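Local coordinates for uncharacterized protein AF_1548 (Archaeoglobus fulgidus, PDB 1Y88) that is of unknown function but probably binds DNA and may act as a restriction-type endonuclease, at residues 25-30 with 133-138; 42-47 with 89-94. All blocks are in the same frame, centred on the assembly; numbering follows the deposited sequence.

Interaction 1: 25-30 with 133-138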
# COMPACT_ATOMS: atom_id res chain seq x y z
N ALA A 25 -12.13 -10.51 16.69
CA ALA A 25 -12.03 -11.90 17.14
C ALA A 25 -13.26 -12.24 17.99
O ALA A 25 -13.86 -13.30 17.84
CB ALA A 25 -10.78 -12.10 17.97
N ARG A 26 -13.63 -11.32 18.86
CA ARG A 26 -14.78 -11.55 19.74
C ARG A 26 -16.09 -11.73 18.95
O ARG A 26 -16.88 -12.66 19.21
CB ARG A 26 -14.87 -10.40 20.72
CG ARG A 26 -15.96 -10.57 21.68
CD ARG A 26 -15.59 -11.61 22.77
NE ARG A 26 -16.70 -11.54 23.69
CZ ARG A 26 -16.76 -10.64 24.67
NH1 ARG A 26 -15.73 -9.85 24.89
NH2 ARG A 26 -17.84 -10.59 25.44
N LEU A 27 -16.31 -10.89 17.94
CA LEU A 27 -17.48 -11.04 17.07
C LEU A 27 -17.47 -12.39 16.36
O LEU A 27 -18.51 -13.03 16.21
CB LEU A 27 -17.57 -9.89 16.05
CG LEU A 27 -17.77 -8.47 16.60
CD1 LEU A 27 -17.67 -7.44 15.46
CD2 LEU A 27 -19.16 -8.40 17.29
N LEU A 28 -16.30 -12.86 15.93
CA LEU A 28 -16.27 -14.16 15.27
C LEU A 28 -16.47 -15.31 16.26
O LEU A 28 -17.12 -16.31 15.95
CB LEU A 28 -14.99 -14.33 14.43
CG LEU A 28 -14.86 -13.35 13.25
CD1 LEU A 28 -13.51 -13.48 12.63
CD2 LEU A 28 -15.96 -13.47 12.18
N GLU A 29 -15.92 -15.16 17.46
CA GLU A 29 -16.12 -16.16 18.51
C GLU A 29 -17.63 -16.35 18.81
O GLU A 29 -18.09 -17.46 19.09
CB GLU A 29 -15.36 -15.78 19.77
CG GLU A 29 -13.87 -16.07 19.69
CD GLU A 29 -13.10 -15.50 20.85
OE1 GLU A 29 -13.45 -14.40 21.32
OE2 GLU A 29 -12.13 -16.13 21.28
N GLU A 30 -18.38 -15.26 18.70
CA GLU A 30 -19.84 -15.30 18.90
C GLU A 30 -20.53 -16.08 17.80
O GLU A 30 -21.69 -16.50 17.96
CB GLU A 30 -20.41 -13.88 19.00
CG GLU A 30 -19.99 -13.16 20.29
CD GLU A 30 -20.29 -11.66 20.28
OE1 GLU A 30 -20.57 -11.07 19.21
OE2 GLU A 30 -20.24 -11.05 21.38
N VAL A 133 -24.28 -4.80 11.97
CA VAL A 133 -25.16 -5.94 12.29
C VAL A 133 -24.54 -6.88 13.33
O VAL A 133 -25.22 -7.32 14.27
CB VAL A 133 -25.51 -6.77 11.03
CG1 VAL A 133 -26.43 -7.94 11.40
CG2 VAL A 133 -26.17 -5.87 9.97
N LEU A 134 -23.28 -7.23 13.14
CA LEU A 134 -22.62 -8.09 14.13
C LEU A 134 -22.72 -7.50 15.56
O LEU A 134 -23.00 -8.25 16.50
CB LEU A 134 -21.14 -8.28 13.77
CG LEU A 134 -20.96 -8.97 12.39
CD1 LEU A 134 -19.46 -9.11 12.03
CD2 LEU A 134 -21.66 -10.31 12.32
N LEU A 135 -22.49 -6.20 15.69
CA LEU A 135 -22.60 -5.54 17.01
C LEU A 135 -24.06 -5.37 17.45
O LEU A 135 -24.43 -5.79 18.55
CB LEU A 135 -21.97 -4.17 16.96
CG LEU A 135 -20.45 -4.13 16.75
CD1 LEU A 135 -20.10 -2.71 16.43
CD2 LEU A 135 -19.74 -4.56 18.04
N GLU A 136 -24.86 -4.76 16.59
CA GLU A 136 -26.21 -4.31 17.00
C GLU A 136 -27.17 -5.47 17.20
O GLU A 136 -28.03 -5.40 18.08
CB GLU A 136 -26.77 -3.28 16.00
CG GLU A 136 -26.11 -1.93 16.12
CD GLU A 136 -26.26 -1.10 14.87
OE1 GLU A 136 -27.15 -1.41 14.06
OE2 GLU A 136 -25.48 -0.13 14.69
N SER A 137 -26.99 -6.56 16.45
CA SER A 137 -27.86 -7.74 16.62
C SER A 137 -27.72 -8.40 17.99
O SER A 137 -28.61 -9.13 18.43
CB SER A 137 -27.65 -8.78 15.51
OG SER A 137 -26.34 -9.28 15.58
N LYS A 138 -26.60 -8.14 18.67
CA LYS A 138 -26.35 -8.71 20.01
C LYS A 138 -26.45 -7.64 21.10
O LYS A 138 -26.23 -7.96 22.28
CB LYS A 138 -24.94 -9.30 20.06
CG LYS A 138 -24.73 -10.51 19.19
CD LYS A 138 -24.85 -11.74 20.06
CE LYS A 138 -24.82 -13.02 19.24
NZ LYS A 138 -24.60 -14.16 20.18
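L27 packs against L134 and L135 in a small apolar helix-to-helix contact, joining helix 17-29 near its C-terminal end to the short helix 131-136. The backbones come closest at L27 and L134, whose CA atoms are 6.6 Å apart. CG of L27 lies anti to its carbonyl carbon, beside the backbone N (chi1 -63°), which carries both methyls out toward helix 131-136. L27 CD1 lies 4.0 Å from CB of L134, against the root of that side chain. L27 CD2 sits 3.9 Å from the backbone O of L134 and 4.0 Å from CD2 of L135. Helix 17-29 flanks the mixed sheet of the restriction-endonuclease-like domain: L28 and A25 turn to strands 47-56, 34-37 and 96-100. The same helix is tied to the C-terminal part by the R26 NH1 to D166 OD2 salt bridge, and L135 also packs on F163. Toward the C-terminal ends of the two segments, E30 and K138 run past each other in opposite directions. E30 OE1 lies 4.2 Å from K138 CG but 5.2 Å from its NZ, so opposite charges are near without a salt bridge. Within 133-138, V133 O accepts from S137 OG (2.6 Å) and S137 N, arriving from opposite faces of the carbonyl plane.

Interaction 2: 42-47 with 89-94. With SO4 (sulfate ion), chain F; SO4 (sulfate ion), chain E.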
# COMPACT_ATOMS: atom_id res chain seq x y z
N GLN A 42 6.11 -16.77 9.92
CA GLN A 42 7.16 -16.72 8.89
C GLN A 42 6.55 -17.17 7.56
O GLN A 42 6.19 -18.35 7.39
CB GLN A 42 8.34 -17.62 9.28
CG GLN A 42 9.53 -17.60 8.25
CD GLN A 42 10.21 -16.27 8.17
OE1 GLN A 42 10.33 -15.67 7.09
NE2 GLN A 42 10.61 -15.77 9.29
N GLY A 43 6.41 -16.23 6.63
CA GLY A 43 5.87 -16.58 5.33
C GLY A 43 6.88 -17.35 4.49
O GLY A 43 8.03 -17.64 4.94
N ASN A 44 6.46 -17.70 3.28
CA ASN A 44 7.37 -18.35 2.33
C ASN A 44 8.61 -17.47 2.12
O ASN A 44 9.76 -17.98 1.97
CB ASN A 44 6.62 -18.60 1.01
CG ASN A 44 7.43 -19.38 0.02
OD1 ASN A 44 7.91 -20.48 0.33
ND2 ASN A 44 7.63 -18.80 -1.18
N CYS A 45 8.37 -16.16 2.14
CA CYS A 45 9.42 -15.17 1.86
C CYS A 45 9.84 -14.37 3.10
O CYS A 45 11.03 -14.25 3.40
CB CYS A 45 8.97 -14.21 0.73
SG CYS A 45 8.59 -15.07 -0.82
N VAL A 46 8.88 -13.77 3.80
CA VAL A 46 9.22 -12.90 4.91
C VAL A 46 8.17 -13.06 6.02
O VAL A 46 7.14 -13.65 5.79
CB VAL A 46 9.27 -11.40 4.49
CG1 VAL A 46 10.43 -11.15 3.43
CG2 VAL A 46 7.91 -10.94 3.91
N GLU A 47 8.44 -12.50 7.18
CA GLU A 47 7.44 -12.46 8.27
C GLU A 47 6.22 -11.64 7.91
O GLU A 47 6.34 -10.57 7.31
CB GLU A 47 8.08 -11.84 9.52
CG GLU A 47 9.02 -12.84 10.19
CD GLU A 47 9.59 -12.36 11.51
OE1 GLU A 47 8.99 -11.51 12.19
OE2 GLU A 47 10.67 -12.86 11.85
N VAL A 89 1.60 -16.47 3.11
CA VAL A 89 1.33 -17.31 4.31
C VAL A 89 0.51 -18.55 4.01
O VAL A 89 0.36 -19.41 4.87
CB VAL A 89 0.66 -16.51 5.45
CG1 VAL A 89 1.53 -15.34 5.82
CG2 VAL A 89 -0.74 -16.01 5.04
N GLU A 90 0.03 -18.66 2.78
CA GLU A 90 -0.94 -19.68 2.41
C GLU A 90 -0.48 -21.09 2.76
O GLU A 90 -1.30 -21.92 3.16
CB GLU A 90 -1.25 -19.57 0.89
CG GLU A 90 -2.40 -20.42 0.45
CD GLU A 90 -2.77 -20.21 -0.98
OE1 GLU A 90 -2.07 -19.46 -1.71
OE2 GLU A 90 -3.79 -20.80 -1.38
N LYS A 91 0.82 -21.37 2.62
CA LYS A 91 1.40 -22.69 2.95
C LYS A 91 1.23 -23.10 4.42
O LYS A 91 1.34 -24.29 4.75
CB LYS A 91 2.89 -22.71 2.57
CG LYS A 91 3.75 -21.96 3.57
CD LYS A 91 5.16 -21.64 3.01
CE LYS A 91 5.88 -22.85 2.43
NZ LYS A 91 7.35 -22.50 2.16
N HIS A 92 0.95 -22.13 5.30
CA HIS A 92 0.63 -22.41 6.70
C HIS A 92 -0.79 -22.95 6.92
O HIS A 92 -1.18 -23.21 8.08
CB HIS A 92 0.78 -21.15 7.55
CG HIS A 92 2.21 -20.80 7.85
ND1 HIS A 92 2.96 -21.49 8.78
CD2 HIS A 92 3.03 -19.86 7.32
CE1 HIS A 92 4.19 -20.99 8.82
NE2 HIS A 92 4.25 -19.99 7.96
N GLY A 93 -1.56 -23.04 5.84
CA GLY A 93 -2.92 -23.61 5.93
C GLY A 93 -3.98 -22.54 6.09
O GLY A 93 -4.67 -22.48 7.11
N PHE A 94 -4.07 -21.65 5.11
CA PHE A 94 -5.12 -20.61 5.13
C PHE A 94 -6.02 -20.81 3.95
O PHE A 94 -5.53 -20.94 2.81
CB PHE A 94 -4.56 -19.16 5.15
CG PHE A 94 -3.95 -18.80 6.46
CD1 PHE A 94 -4.75 -18.40 7.53
CD2 PHE A 94 -2.59 -18.93 6.67
CE1 PHE A 94 -4.21 -18.10 8.78
CE2 PHE A 94 -2.03 -18.64 7.93
CZ PHE A 94 -2.86 -18.22 8.98
S SO4 F . 12.07 -11.75 7.72
O1 SO4 F . 13.12 -11.03 6.96
O2 SO4 F . 10.79 -11.02 7.62
O3 SO4 F . 12.51 -11.73 9.13
O4 SO4 F . 11.95 -13.12 7.27
S SO4 E . 5.47 -19.60 12.57
O1 SO4 E . 4.11 -19.65 12.06
O2 SO4 E . 6.23 -18.60 11.83
O3 SO4 E . 6.09 -20.92 12.43
O4 SO4 E . 5.48 -19.24 13.98
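Two hydrogen bonds from neighbouring side chains, H92 and K91, tie the turn after helix 76-89 to 42-47, the turn of the beta-hairpin formed by strands 39-42 and 47-56. H92 NE2 gives its N-H to the backbone O of Q42 at 2.6 Å. The bond is nearly straight at the hydrogen (171°), and the acceptor lies almost in the ring plane, at the ring's edge; on the Q42 side, however, the donor stands well above the carbonyl plane, 38° out of it. K91 NZ donates to OD1 of N44 at 2.8 Å, the two side chains crossing at about a right angle. CG of K91 sits between its own backbone N and carbonyl carbon (chi1 77°), and the chain bends at chi3 before NZ meets the amide oxygen.

Backbone bonds shape the two partners. G43 N bonds to V46 O, closing the hairpin turn, and H92 N bonds to V89 O. D88, at the end of helix 76-89, accepts from the N atoms of C45 and V46 through its carboxylate, a further tie between helix and hairpin.

Sulfates, probably from the crystallisation liquor, and the second subunit complete the setting. One sulfate accepts from Q42 N, O2 to N 2.6 Å, and approaches H92 CE1 obliquely; another accepts from E47 N. C45 SG forms a disulfide with C115 of the second subunit.

NE2 carries a proton, so the bond to Q42 O needs no charge on the H92 ring, whereas K91 probably brings a positive charge to a neutral amide; any influence of the sulfate on the ring would belong to the crystal.

Overall arrangement
Interactions 1 and 2 lie 28 Å apart between centres, with nearest atoms about 11 Å apart, and do not touch. In chain order 25-30 comes first, then 42-47 and 89-94, then 133-138, so interaction 2 falls wholly within the 102 residues that interaction 1 spans. Both border the same mixed sheet: helix 17-29 packs on its strands, while 42-47 joins two of them and 89-94 leads from helix 76-89 into strand 96-100. Interaction 1 is partly buried and joins this endonuclease-like part to helix 131-136, which comes after its last strand, 119-121. Interaction 2 is a surface contact at the side where the second subunit is disulfide-bonded.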